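Long-range contacts in trichosurin (Trichosurus vulpecula, PDB 2R74), which probably binds and carries small molecules as a secreted, homodimeric milk lipocalin: residues A[36-41]-A[156-161]; A[85-90]-A[99-104]; A[94-99]-A[115-120]. The protein carries 1 engineered substitution. All blocks are in the same frame, centred on the assembly; numbering follows the deposited sequence.

Contact 1 of 3, residues A[36-41]-A[156-161]; sequences SDRSLI and NILDIS
Leu-158 spreads its two methyl groups over different partners in the 36-41 loop. CD1 lies 3.8 Å from Ile-41 CG1 and also rests on the backbone, 3.5 Å from Ile-41 O, while Leu-158 CD2 comes within 3.7 Å of Arg-38 NH2, the two side chains running roughly perpendicular. Ile-41 returns the contact with its tip: CG1 is wedged between its own N and C (chi1 54°), and from there CD1 extends to 3.7 Å from Asn-156 O. Asn-156 lies along the aliphatic part of the arginine, with OD1 3.6 Å from Arg-38 CD and the amide plane turned 65° from the guanidinium. A water accepts from Arg-38 N at 3.1 Å and, weakly, from Asn-156 ND2.

This is the place in the lipocalin fold where the short strand 157-159, which comes after helix 137-148, pairs with strand 29-35, and where the long loop leaving strand 29-35 turns back past it. Further out, the polar ends are tied to neighbours of both segments. Asn-156 ND2 donates to Ser-35 O, Arg-38 NE donates to Glu-155 O, and Arg-38 NH1 makes a salt bridge with Glu-42. Within the loop, Asp-37 OD1 takes a bond from Ser-39 OG at 2.8 Å, from above the carboxylate plane.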
ATOM      1  N   SER A  36      11.348   4.134  -0.858  1.00 20.69           N
ATOM      2  CA  SER A  36      11.249   4.898  -2.095  1.00 22.99           C
ATOM      3  C   SER A  36      12.027   6.208  -1.945  1.00 23.45           C
ATOM      4  O   SER A  36      12.458   6.803  -2.935  1.00 24.78           O
ATOM      5  CB  SER A  36       9.779   5.182  -2.416  1.00 21.11           C
ATOM      6  OG  SER A  36       9.098   5.649  -1.266  1.00 20.70           O
ATOM      7  N   ASP A  37      12.199   6.645  -0.701  1.00 24.18           N
ATOM      8  CA  ASP A  37      12.947   7.867  -0.388  1.00 24.67           C
ATOM      9  C   ASP A  37      14.065   7.431   0.547  1.00 23.84           C
ATOM     10  O   ASP A  37      13.841   7.231   1.741  1.00 23.27           O
ATOM     11  CB  ASP A  37      12.051   8.890   0.323  1.00 25.90           C
ATOM     12  CG  ASP A  37      12.802  10.172   0.707  1.00 26.91           C
ATOM     13  OD1 ASP A  37      14.054  10.178   0.689  1.00 24.81           O
ATOM     14  OD2 ASP A  37      12.133  11.169   1.046  1.00 26.49           O
ATOM     15  N   ARG A  38      15.263   7.291  -0.008  1.00 25.91           N
ATOM     16  CA  ARG A  38      16.424   6.843   0.745  1.00 28.94           C
ATOM     17  C   ARG A  38      16.675   7.583   2.048  1.00 28.87           C
ATOM     18  O   ARG A  38      17.028   6.965   3.047  1.00 30.07           O
ATOM     19  CB  ARG A  38      17.678   6.914  -0.133  1.00 31.09           C
ATOM     20  CG  ARG A  38      18.838   6.079   0.391  1.00 33.06           C
ATOM     21  CD  ARG A  38      19.916   5.912  -0.665  1.00 36.39           C
ATOM     22  NE  ARG A  38      20.990   5.016  -0.239  1.00 37.75           N
ATOM     23  CZ  ARG A  38      21.884   5.307   0.701  1.00 39.97           C
ATOM     24  NH1 ARG A  38      21.837   6.477   1.321  1.00 41.00           N
ATOM     25  NH2 ARG A  38      22.829   4.431   1.017  1.00 40.92           N
ATOM     26  N   SER A  39      16.491   8.898   2.051  1.00 29.46           N
ATOM     27  CA  SER A  39      16.737   9.669   3.264  1.00 27.87           C
ATOM     28  C   SER A  39      15.884   9.210   4.446  1.00 27.49           C
ATOM     29  O   SER A  39      16.272   9.395   5.597  1.00 28.76           O
ATOM     30  CB  SER A  39      16.522  11.171   3.012  1.00 28.99           C
ATOM     31  OG  SER A  39      15.155  11.498   2.838  1.00 28.93           O
ATOM     32  N   LEU A  40      14.734   8.603   4.172  1.00 26.09           N
ATOM     33  CA  LEU A  40      13.862   8.129   5.251  1.00 25.02           C
ATOM     34  C   LEU A  40      14.534   7.063   6.118  1.00 24.38           C
ATOM     35  O   LEU A  40      14.239   6.942   7.310  1.00 26.21           O
ATOM     36  CB  LEU A  40      12.558   7.557   4.682  1.00 23.69           C
ATOM     37  CG  LEU A  40      11.576   8.540   4.041  1.00 24.20           C
ATOM     38  CD1 LEU A  40      10.386   7.777   3.476  1.00 25.25           C
ATOM     39  CD2 LEU A  40      11.114   9.560   5.071  1.00 23.96           C
ATOM     40  N   ILE A  41      15.437   6.291   5.521  1.00 25.24           N
ATOM     41  CA  ILE A  41      16.117   5.232   6.260  1.00 24.39           C
ATOM     42  C   ILE A  41      17.619   5.439   6.453  1.00 26.81           C
ATOM     43  O   ILE A  41      18.320   4.540   6.920  1.00 24.78           O
ATOM     44  CB  ILE A  41      15.867   3.861   5.596  1.00 22.85           C
ATOM     45  CG1 ILE A  41      16.259   3.910   4.121  1.00 24.10           C
ATOM     46  CG2 ILE A  41      14.396   3.485   5.735  1.00 21.32           C
ATOM     47  CD1 ILE A  41      16.090   2.592   3.401  1.00 24.01           C
ATOM     48  N   ASN A 156      18.672   1.982  -2.660  1.00 27.37           N
ATOM     49  CA  ASN A 156      17.651   2.279  -1.662  1.00 27.44           C
ATOM     50  C   ASN A 156      17.326   1.121  -0.727  1.00 27.20           C
ATOM     51  O   ASN A 156      16.365   1.188   0.042  1.00 23.77           O
ATOM     52  CB  ASN A 156      16.372   2.763  -2.350  1.00 27.15           C
ATOM     53  CG  ASN A 156      16.437   4.234  -2.732  1.00 30.75           C
ATOM     54  OD1 ASN A 156      17.494   4.739  -3.113  1.00 31.11           O
ATOM     55  ND2 ASN A 156      15.304   4.925  -2.635  1.00 28.90           N
ATOM     56  N   ILE A 157      18.116   0.056  -0.807  1.00 26.73           N
ATOM     57  CA  ILE A 157      17.923  -1.096   0.062  1.00 27.69           C
ATOM     58  C   ILE A 157      19.111  -1.115   1.011  1.00 26.72           C
ATOM     59  O   ILE A 157      20.261  -1.112   0.576  1.00 27.45           O
ATOM     60  CB  ILE A 157      17.883  -2.415  -0.732  1.00 28.36           C
ATOM     61  CG1 ILE A 157      16.821  -2.330  -1.828  1.00 28.95           C
ATOM     62  CG2 ILE A 157      17.551  -3.570   0.207  1.00 28.07           C
ATOM     63  CD1 ILE A 157      16.811  -3.519  -2.769  1.00 29.96           C
ATOM     64  N   LEU A 158      18.836  -1.119   2.308  1.00 24.21           N
ATOM     65  CA  LEU A 158      19.903  -1.117   3.293  1.00 24.46           C
ATOM     66  C   LEU A 158      19.882  -2.357   4.167  1.00 25.52           C
ATOM     67  O   LEU A 158      19.000  -2.522   5.006  1.00 25.50           O
ATOM     68  CB  LEU A 158      19.809   0.131   4.169  1.00 24.97           C
ATOM     69  CG  LEU A 158      19.829   1.465   3.415  1.00 26.56           C
ATOM     70  CD1 LEU A 158      19.773   2.614   4.408  1.00 27.07           C
ATOM     71  CD2 LEU A 158      21.087   1.549   2.552  1.00 28.15           C
ATOM     72  N   ASP A 159      20.855  -3.236   3.950  1.00 24.19           N
ATOM     73  CA  ASP A 159      20.979  -4.452   4.738  1.00 25.81           C
ATOM     74  C   ASP A 159      21.723  -4.012   5.992  1.00 26.27           C
ATOM     75  O   ASP A 159      22.924  -3.771   5.949  1.00 25.97           O
ATOM     76  CB  ASP A 159      21.812  -5.482   3.980  1.00 25.78           C
ATOM     77  CG  ASP A 159      21.964  -6.783   4.741  1.00 26.82           C
ATOM     78  OD1 ASP A 159      21.829  -6.770   5.981  1.00 26.15           O
ATOM     79  OD2 ASP A 159      22.233  -7.816   4.095  1.00 26.48           O
ATOM     80  N   ILE A 160      21.027  -3.896   7.114  1.00 28.45           N
ATOM     81  CA  ILE A 160      21.711  -3.448   8.319  1.00 31.62           C
ATOM     82  C   ILE A 160      22.310  -4.566   9.161  1.00 32.12           C
ATOM     83  O   ILE A 160      22.947  -4.299  10.178  1.00 31.57           O
ATOM     84  CB  ILE A 160      20.792  -2.591   9.205  1.00 34.25           C
ATOM     85  CG1 ILE A 160      19.592  -3.412   9.667  1.00 33.76           C
ATOM     86  CG2 ILE A 160      20.332  -1.356   8.431  1.00 34.60           C
ATOM     87  CD1 ILE A 160      18.776  -2.717  10.726  1.00 37.48           C
ATOM     88  N   SER A 161      22.119  -5.814   8.740  1.00 33.01           N
ATOM     89  CA  SER A 161      22.674  -6.941   9.485  1.00 36.69           C
ATOM     90  C   SER A 161      24.191  -6.837   9.442  1.00 40.75           C
ATOM     91  O   SER A 161      24.885  -7.260  10.363  1.00 42.08           O
ATOM     92  CB  SER A 161      22.244  -8.271   8.858  1.00 35.44           C
ATOM     93  OG  SER A 161      22.835  -8.450   7.580  1.00 32.24           O
TER
HETATM   94  O   HOH W   1      15.847   8.223  -2.872  1.00 23.18           O

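Contact 2 of 3, residues A[85-90]-A[99-104]; sequences EARQFK and VYYESS. Engineered in segment 99-104: Glu-102 (natural residue Gly).
Gln-88 and Tyr-100 run alongside one another in the same direction across the antiparallel hairpin that strands 88-92 and 96-102 form in the lipocalin barrel. They are a non-hydrogen-bonded pair, and the glutamine can be followed along the tyrosine atom by atom. CG is anti to the backbone N (chi1 177°) and the chain is extended beyond it, which keeps it running beside the ring. Gln-88 CB starts 4.0 Å from Tyr-100 CE1, Gln-88 CG closes to 3.7 Å from the same CE1, and Gln-88 CD to 3.5 Å. The amide plane is turned 36° from the ring. At the tip, Gln-88 OE1 comes 3.2 Å from Tyr-100 OH, while NE2 makes a weak bond to a water that also bonds the phenol oxygen from the edge of the ring and, weakly, another to Glu-102 of the second subunit, an engineered residue (glycine in the natural sequence). The main partner of Tyr-100 OH is Tyr-115 OH of the second subunit, a hydrogen bond, and its ring stacks on Tyr-100 of that subunit, which places this face of the hairpin at the dimer interface.

Next along, Phe-89 and Val-99 are a hydrogen-bonded pair. Phe-89 N donates to Val-99 O at 2.6 Å, and Val-99 N returns a bond to Phe-89 O at 2.8 Å. Their side chains lie on the opposite face from Gln-88. At the open end of the hairpin, where the chain enters strand 88-92, a type II turn from Glu-85 to Gln-88 delivers Arg-87, whose O accepts from Tyr-101 N. The arginine also touches that tyrosine from the side: Arg-87 CG lies in the ring plane, 3.7 Å from Tyr-101 CD2.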
ATOM      1  N   GLU A  85      -9.542  -5.413   8.419  1.00 46.09           N
ATOM      2  CA  GLU A  85      -8.981  -6.599   7.790  1.00 46.89           C
ATOM      3  C   GLU A  85      -7.640  -7.037   8.359  1.00 45.43           C
ATOM      4  O   GLU A  85      -6.752  -6.221   8.624  1.00 44.29           O
ATOM      5  CB  GLU A  85      -8.911  -6.387   6.277  1.00 49.67           C
ATOM      6  CG  GLU A  85     -10.306  -6.422   5.654  1.00 52.82           C
ATOM      7  CD  GLU A  85     -10.346  -5.949   4.219  1.00 53.74           C
ATOM      8  OE1 GLU A  85      -9.744  -6.613   3.354  1.00 55.53           O
ATOM      9  OE2 GLU A  85     -10.986  -4.909   3.958  1.00 55.74           O
ATOM     10  N   ALA A  86      -7.517  -8.344   8.555  1.00 42.98           N
ATOM     11  CA  ALA A  86      -6.315  -8.938   9.121  1.00 40.84           C
ATOM     12  C   ALA A  86      -5.030  -8.552   8.402  1.00 38.37           C
ATOM     13  O   ALA A  86      -5.012  -8.309   7.193  1.00 36.12           O
ATOM     14  CB  ALA A  86      -6.454 -10.459   9.155  1.00 40.50           C
ATOM     15  N   ARG A  87      -3.954  -8.503   9.178  1.00 36.85           N
ATOM     16  CA  ARG A  87      -2.632  -8.174   8.676  1.00 35.91           C
ATOM     17  C   ARG A  87      -2.484  -6.749   8.168  1.00 34.08           C
ATOM     18  O   ARG A  87      -1.414  -6.366   7.700  1.00 32.07           O
ATOM     19  CB  ARG A  87      -2.212  -9.192   7.609  1.00 37.38           C
ATOM     20  CG  ARG A  87      -2.095 -10.606   8.188  1.00 41.95           C
ATOM     21  CD  ARG A  87      -1.513 -11.612   7.203  1.00 45.54           C
ATOM     22  NE  ARG A  87      -2.409 -11.893   6.084  1.00 48.94           N
ATOM     23  CZ  ARG A  87      -3.612 -12.452   6.203  1.00 50.23           C
ATOM     24  NH1 ARG A  87      -4.078 -12.795   7.398  1.00 50.93           N
ATOM     25  NH2 ARG A  87      -4.346 -12.676   5.121  1.00 50.33           N
ATOM     26  N   GLN A  88      -3.557  -5.965   8.251  1.00 32.69           N
ATOM     27  CA  GLN A  88      -3.479  -4.564   7.851  1.00 31.50           C
ATOM     28  C   GLN A  88      -3.643  -3.721   9.110  1.00 31.59           C
ATOM     29  O   GLN A  88      -4.554  -3.956   9.912  1.00 32.21           O
ATOM     30  CB  GLN A  88      -4.567  -4.179   6.848  1.00 32.98           C
ATOM     31  CG  GLN A  88      -4.503  -2.685   6.497  1.00 33.79           C
ATOM     32  CD  GLN A  88      -5.456  -2.276   5.391  1.00 35.31           C
ATOM     33  OE1 GLN A  88      -5.576  -1.092   5.068  1.00 36.65           O
ATOM     34  NE2 GLN A  88      -6.134  -3.250   4.803  1.00 33.30           N
ATOM     35  N   PHE A  89      -2.762  -2.742   9.290  1.00 29.21           N
ATOM     36  CA  PHE A  89      -2.829  -1.900  10.471  1.00 28.21           C
ATOM     37  C   PHE A  89      -2.724  -0.421  10.134  1.00 28.14           C
ATOM     38  O   PHE A  89      -2.409  -0.044   9.007  1.00 26.39           O
ATOM     39  CB  PHE A  89      -1.717  -2.286  11.452  1.00 26.84           C
ATOM     40  CG  PHE A  89      -1.662  -3.759  11.756  1.00 26.94           C
ATOM     41  CD1 PHE A  89      -1.073  -4.645  10.869  1.00 25.74           C
ATOM     42  CD2 PHE A  89      -2.214  -4.259  12.927  1.00 27.18           C
ATOM     43  CE1 PHE A  89      -1.034  -6.004  11.143  1.00 27.15           C
ATOM     44  CE2 PHE A  89      -2.181  -5.614  13.205  1.00 26.42           C
ATOM     45  CZ  PHE A  89      -1.590  -6.489  12.312  1.00 27.15           C
ATOM     46  N   LYS A  90      -2.994   0.407  11.134  1.00 27.98           N
ATOM     47  CA  LYS A  90      -2.940   1.854  11.000  1.00 29.11           C
ATOM     48  C   LYS A  90      -1.970   2.374  12.049  1.00 28.84           C
ATOM     49  O   LYS A  90      -2.032   1.977  13.212  1.00 26.80           O
ATOM     50  CB  LYS A  90      -4.331   2.445  11.232  1.00 31.87           C
ATOM     51  CG  LYS A  90      -4.362   3.955  11.387  1.00 38.75           C
ATOM     52  CD  LYS A  90      -3.883   4.661  10.131  1.00 43.38           C
ATOM     53  CE  LYS A  90      -4.267   6.131  10.168  1.00 45.67           C
ATOM     54  NZ  LYS A  90      -5.747   6.310  10.241  1.00 46.75           N
ATOM     55  N   VAL A  99      -0.241   0.072   7.248  1.00 21.33           N
ATOM     56  CA  VAL A  99       0.755  -0.968   7.500  1.00 20.20           C
ATOM     57  C   VAL A  99       0.264  -2.372   7.146  1.00 21.63           C
ATOM     58  O   VAL A  99      -0.784  -2.807   7.624  1.00 20.32           O
ATOM     59  CB  VAL A  99       1.178  -0.963   8.991  1.00 21.46           C
ATOM     60  CG1 VAL A  99       2.262  -2.009   9.234  1.00 20.53           C
ATOM     61  CG2 VAL A  99       1.664   0.425   9.393  1.00 17.62           C
ATOM     62  N   TYR A 100       1.036  -3.081   6.323  1.00 20.66           N
ATOM     63  CA  TYR A 100       0.684  -4.436   5.913  1.00 19.15           C
ATOM     64  C   TYR A 100       1.739  -5.435   6.365  1.00 20.02           C
ATOM     65  O   TYR A 100       2.936  -5.237   6.145  1.00 17.64           O
ATOM     66  CB  TYR A 100       0.531  -4.508   4.389  1.00 21.44           C
ATOM     67  CG  TYR A 100      -0.620  -3.678   3.857  1.00 23.69           C
ATOM     68  CD1 TYR A 100      -1.898  -4.213   3.737  1.00 26.20           C
ATOM     69  CD2 TYR A 100      -0.426  -2.354   3.486  1.00 24.34           C
ATOM     70  CE1 TYR A 100      -2.948  -3.446   3.258  1.00 25.88           C
ATOM     71  CE2 TYR A 100      -1.464  -1.583   3.013  1.00 23.01           C
ATOM     72  CZ  TYR A 100      -2.717  -2.128   2.898  1.00 24.40           C
ATOM     73  OH  TYR A 100      -3.739  -1.348   2.413  1.00 25.72           O
ATOM     74  N   TYR A 101       1.282  -6.511   6.999  1.00 20.17           N
ATOM     75  CA  TYR A 101       2.159  -7.564   7.494  1.00 21.38           C
ATOM     76  C   TYR A 101       2.129  -8.752   6.537  1.00 23.11           C
ATOM     77  O   TYR A 101       1.069  -9.120   6.025  1.00 22.22           O
ATOM     78  CB  TYR A 101       1.700  -8.011   8.891  1.00 23.30           C
ATOM     79  CG  TYR A 101       2.251  -9.357   9.316  1.00 24.11           C
ATOM     80  CD1 TYR A 101       3.592  -9.513   9.639  1.00 24.90           C
ATOM     81  CD2 TYR A 101       1.430 -10.477   9.373  1.00 26.85           C
ATOM     82  CE1 TYR A 101       4.100 -10.748  10.008  1.00 25.80           C
ATOM     83  CE2 TYR A 101       1.928 -11.713   9.742  1.00 28.26           C
ATOM     84  CZ  TYR A 101       3.265 -11.839  10.059  1.00 26.85           C
ATOM     85  OH  TYR A 101       3.764 -13.062  10.434  1.00 27.57           O
ATOM     86  N   GLU A 102       3.295  -9.337   6.284  1.00 25.29           N
ATOM     87  CA  GLU A 102       3.402 -10.494   5.403  1.00 28.59           C
ATOM     88  C   GLU A 102       4.502 -11.429   5.913  1.00 29.83           C
ATOM     89  O   GLU A 102       5.472 -10.982   6.516  1.00 29.05           O
ATOM     90  CB  GLU A 102       3.770 -10.073   3.970  1.00 30.92           C
ATOM     91  CG  GLU A 102       2.871  -9.052   3.319  1.00 33.28           C
ATOM     92  CD  GLU A 102       3.257  -8.759   1.878  1.00 36.41           C
ATOM     93  OE1 GLU A 102       4.409  -9.029   1.501  1.00 37.58           O
ATOM     94  OE2 GLU A 102       2.412  -8.245   1.133  1.00 36.39           O
ATOM     95  N   SER A 103       4.351 -12.721   5.637  1.00 30.16           N
ATOM     96  CA  SER A 103       5.344 -13.719   6.000  1.00 31.86           C
ATOM     97  C   SER A 103       4.890 -15.126   5.681  1.00 34.47           C
ATOM     98  O   SER A 103       3.808 -15.531   6.082  1.00 33.33           O
ATOM     99  CB  SER A 103       5.692 -13.649   7.484  1.00 33.10           C
ATOM    100  OG  SER A 103       6.604 -14.688   7.817  1.00 33.83           O
ATOM    101  N   SER A 104       5.731 -15.859   4.957  1.00 36.32           N
ATOM    102  CA  SER A 104       5.441 -17.248   4.621  1.00 39.92           C
ATOM    103  C   SER A 104       5.726 -18.084   5.854  1.00 40.71           C
ATOM    104  O   SER A 104       5.040 -19.059   6.142  1.00 42.25           O
ATOM    105  CB  SER A 104       6.337 -17.728   3.477  1.00 40.10           C
ATOM    106  OG  SER A 104       6.322 -16.816   2.391  1.00 43.05           O
TER
HETATM  107  O   HOH W   2      -6.233  -2.929   2.154  1.00 39.83           O

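Contact 3 of 3, residues A[94-99]-A[115-120]; sequences YGTNDV and YNYHDG
Tyr-94 O is gripped by two side chains that reach it from opposite faces of its carbonyl plane: His-118 ND1 at 3.0 Å on one, Asn-116 ND2 on the other. The second bond is nearly straight (172°), and Asn-116 ND2 spends another hydrogen on Asn-97 OD1 at 2.8 Å. Both acceptors lie in the plane of the Asn-116 amide, which fixes its rotation. Asn-97 is itself held by its ND2, which donates to the backbone oxygens of Leu-91 and Tyr-93.

Chi1 of -164° swings the Tyr-94 ring away from its own N and over His-118 in an offset stack, the centroids 3.7 Å apart and the planes only 3° from parallel. Replacing Tyr-94 by an alanine would keep the carbonyl acceptor but strip the cover from one face of the imidazole, so His-118 would probably be freer to turn and its bond less well fixed.

On the face of the sheet away from Asn-97 and Asn-116, Tyr-117 OH donates to Asp-98 OD2 at a very short 2.5 Å, and the carboxylate and ring planes stand steeply to each other. That OD2 is also bonded by Tyr-115 OH of the second subunit, while Asp-98 OD1 makes a salt bridge with Arg-150 of that subunit. At the root of the same tyrosine, Thr-96 CG2 packs 3.4 Å from Tyr-117 CB. Backbone bonds link Thr-96 with Tyr-117 and Asp-98 with Tyr-115 in both directions, the ladder of an antiparallel hairpin in the up-and-down meander of a lipocalin barrel.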
ATOM      1  N   TYR A  94       5.173  10.265  11.804  1.00 29.66           N
ATOM      2  CA  TYR A  94       5.706  11.024  10.675  1.00 28.17           C
ATOM      3  C   TYR A  94       4.568  11.196   9.676  1.00 27.67           C
ATOM      4  O   TYR A  94       4.763  11.135   8.460  1.00 28.19           O
ATOM      5  CB  TYR A  94       6.871  10.269  10.029  1.00 28.06           C
ATOM      6  CG  TYR A  94       7.718  11.124   9.108  1.00 30.15           C
ATOM      7  CD1 TYR A  94       8.487  12.170   9.611  1.00 31.79           C
ATOM      8  CD2 TYR A  94       7.743  10.891   7.739  1.00 30.89           C
ATOM      9  CE1 TYR A  94       9.260  12.959   8.773  1.00 33.95           C
ATOM     10  CE2 TYR A  94       8.509  11.671   6.893  1.00 32.00           C
ATOM     11  CZ  TYR A  94       9.265  12.704   7.414  1.00 34.51           C
ATOM     12  OH  TYR A  94      10.035  13.475   6.575  1.00 37.26           O
ATOM     13  N   GLY A  95       3.374  11.416  10.217  1.00 27.96           N
ATOM     14  CA  GLY A  95       2.188  11.566   9.400  1.00 27.55           C
ATOM     15  C   GLY A  95       1.302  10.368   9.680  1.00 28.12           C
ATOM     16  O   GLY A  95       1.133   9.974  10.834  1.00 27.22           O
ATOM     17  N   THR A  96       0.736   9.778   8.635  1.00 27.43           N
ATOM     18  CA  THR A  96      -0.118   8.610   8.815  1.00 27.94           C
ATOM     19  C   THR A  96       0.442   7.456   7.983  1.00 26.32           C
ATOM     20  O   THR A  96       1.143   7.683   7.002  1.00 25.22           O
ATOM     21  CB  THR A  96      -1.570   8.922   8.402  1.00 29.59           C
ATOM     22  OG1 THR A  96      -2.404   7.808   8.728  1.00 37.76           O
ATOM     23  CG2 THR A  96      -1.659   9.193   6.919  1.00 30.21           C
ATOM     24  N   ASN A  97       0.145   6.222   8.372  1.00 25.94           N
ATOM     25  CA  ASN A  97       0.674   5.071   7.639  1.00 26.20           C
ATOM     26  C   ASN A  97      -0.296   3.907   7.544  1.00 26.00           C
ATOM     27  O   ASN A  97      -0.992   3.587   8.508  1.00 27.31           O
ATOM     28  CB  ASN A  97       1.936   4.526   8.323  1.00 25.05           C
ATOM     29  CG  ASN A  97       2.981   5.592   8.587  1.00 27.29           C
ATOM     30  OD1 ASN A  97       3.886   5.816   7.777  1.00 23.17           O
ATOM     31  ND2 ASN A  97       2.864   6.257   9.736  1.00 26.69           N
ATOM     32  N   ASP A  98      -0.332   3.279   6.373  1.00 24.39           N
ATOM     33  CA  ASP A  98      -1.131   2.081   6.169  1.00 24.80           C
ATOM     34  C   ASP A  98      -0.048   1.009   6.327  1.00 23.13           C
ATOM     35  O   ASP A  98       0.957   1.047   5.621  1.00 22.83           O
ATOM     36  CB  ASP A  98      -1.701   2.015   4.750  1.00 26.67           C
ATOM     37  CG  ASP A  98      -2.822   3.003   4.520  1.00 31.04           C
ATOM     38  OD1 ASP A  98      -3.678   3.150   5.415  1.00 31.92           O
ATOM     39  OD2 ASP A  98      -2.863   3.614   3.429  1.00 34.46           O
ATOM     40  N   VAL A  99      -0.241   0.072   7.248  1.00 21.33           N
ATOM     41  CA  VAL A  99       0.755  -0.968   7.500  1.00 20.20           C
ATOM     42  C   VAL A  99       0.264  -2.372   7.146  1.00 21.63           C
ATOM     43  O   VAL A  99      -0.784  -2.807   7.624  1.00 20.32           O
ATOM     44  CB  VAL A  99       1.178  -0.963   8.991  1.00 21.46           C
ATOM     45  CG1 VAL A  99       2.262  -2.009   9.234  1.00 20.53           C
ATOM     46  CG2 VAL A  99       1.664   0.425   9.393  1.00 17.62           C
ATOM     47  N   TYR A 115       3.219   2.359   4.117  1.00 20.42           N
ATOM     48  CA  TYR A 115       2.914   3.341   3.088  1.00 22.64           C
ATOM     49  C   TYR A 115       2.723   4.603   3.919  1.00 23.90           C
ATOM     50  O   TYR A 115       1.703   4.766   4.591  1.00 23.88           O
ATOM     51  CB  TYR A 115       1.633   2.978   2.339  1.00 23.17           C
ATOM     52  CG  TYR A 115       1.816   1.799   1.408  1.00 23.33           C
ATOM     53  CD1 TYR A 115       1.388   0.527   1.770  1.00 22.56           C
ATOM     54  CD2 TYR A 115       2.455   1.954   0.187  1.00 23.08           C
ATOM     55  CE1 TYR A 115       1.597  -0.558   0.940  1.00 23.43           C
ATOM     56  CE2 TYR A 115       2.672   0.875  -0.650  1.00 23.85           C
ATOM     57  CZ  TYR A 115       2.241  -0.378  -0.267  1.00 25.38           C
ATOM     58  OH  TYR A 115       2.473  -1.455  -1.088  1.00 27.81           O
ATOM     59  N   ASN A 116       3.728   5.469   3.896  1.00 23.68           N
ATOM     60  CA  ASN A 116       3.701   6.699   4.676  1.00 25.00           C
ATOM     61  C   ASN A 116       3.149   7.893   3.915  1.00 26.54           C
ATOM     62  O   ASN A 116       3.546   8.158   2.782  1.00 25.25           O
ATOM     63  CB  ASN A 116       5.112   7.010   5.185  1.00 24.07           C
ATOM     64  CG  ASN A 116       5.203   8.358   5.877  1.00 25.04           C
ATOM     65  OD1 ASN A 116       5.634   9.346   5.282  1.00 23.69           O
ATOM     66  ND2 ASN A 116       4.796   8.405   7.140  1.00 25.92           N
ATOM     67  N   TYR A 117       2.216   8.596   4.546  1.00 26.89           N
ATOM     68  CA  TYR A 117       1.615   9.781   3.951  1.00 29.89           C
ATOM     69  C   TYR A 117       2.104  10.975   4.748  1.00 30.20           C
ATOM     70  O   TYR A 117       1.610  11.244   5.840  1.00 30.08           O
ATOM     71  CB  TYR A 117       0.091   9.712   4.019  1.00 30.50           C
ATOM     72  CG  TYR A 117      -0.488   8.477   3.376  1.00 32.03           C
ATOM     73  CD1 TYR A 117      -0.702   7.320   4.114  1.00 33.62           C
ATOM     74  CD2 TYR A 117      -0.799   8.461   2.024  1.00 34.11           C
ATOM     75  CE1 TYR A 117      -1.214   6.178   3.521  1.00 34.47           C
ATOM     76  CE2 TYR A 117      -1.307   7.326   1.422  1.00 33.98           C
ATOM     77  CZ  TYR A 117      -1.513   6.190   2.176  1.00 34.56           C
ATOM     78  OH  TYR A 117      -2.022   5.064   1.578  1.00 35.01           O
ATOM     79  N   HIS A 118       3.091  11.673   4.200  1.00 31.24           N
ATOM     80  CA  HIS A 118       3.663  12.832   4.863  1.00 34.05           C
ATOM     81  C   HIS A 118       3.321  14.082   4.062  1.00 34.63           C
ATOM     82  O   HIS A 118       3.845  14.299   2.967  1.00 32.50           O
ATOM     83  CB  HIS A 118       5.183  12.682   4.973  1.00 34.01           C
ATOM     84  CG  HIS A 118       5.824  13.697   5.866  1.00 35.12           C
ATOM     85  ND1 HIS A 118       5.650  13.700   7.234  1.00 35.74           N
ATOM     86  CD2 HIS A 118       6.624  14.753   5.586  1.00 35.62           C
ATOM     87  CE1 HIS A 118       6.316  14.714   7.758  1.00 36.28           C
ATOM     88  NE2 HIS A 118       6.914  15.369   6.779  1.00 35.52           N
ATOM     89  N   ASP A 119       2.425  14.889   4.620  1.00 36.81           N
ATOM     90  CA  ASP A 119       1.973  16.119   3.987  1.00 38.98           C
ATOM     91  C   ASP A 119       1.670  15.929   2.505  1.00 38.62           C
ATOM     92  O   ASP A 119       2.273  16.571   1.645  1.00 38.72           O
ATOM     93  CB  ASP A 119       3.011  17.227   4.160  1.00 39.81           C
ATOM     94  CG  ASP A 119       2.491  18.578   3.706  1.00 43.67           C
ATOM     95  OD1 ASP A 119       1.489  19.052   4.288  1.00 44.19           O
ATOM     96  OD2 ASP A 119       3.078  19.161   2.765  1.00 43.05           O
ATOM     97  N   GLY A 120       0.741  15.030   2.210  1.00 37.51           N
ATOM     98  CA  GLY A 120       0.363  14.798   0.831  1.00 37.15           C
ATOM     99  C   GLY A 120       1.270  13.912  -0.000  1.00 36.51           C
ATOM    100  O   GLY A 120       0.859  13.472  -1.073  1.00 36.64           O
TER

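Overall arrangement
Contacts 2 and 3 sit on the two sides of strand 96-102 and share Val-99; their centres are 16 Å apart. They also touch through Tyr-100 CD2 and Tyr-115 CE1, 3.7 Å apart, and both face the second subunit with their polar and aromatic residues. Contact 1 lies farther round the barrel, its centre 17 Å from that of contact 3 and 21 Å from that of contact 2, on the far side of the chain's centre from contact 2. It meets contact 3 where Leu-40 CD2 packs 3.8 Å from Tyr-94 CE2. An isopropanol lies about 5 Å from the side chain of this shared Val-99 and, though probably from the crystallisation liquor, may mark a pocket.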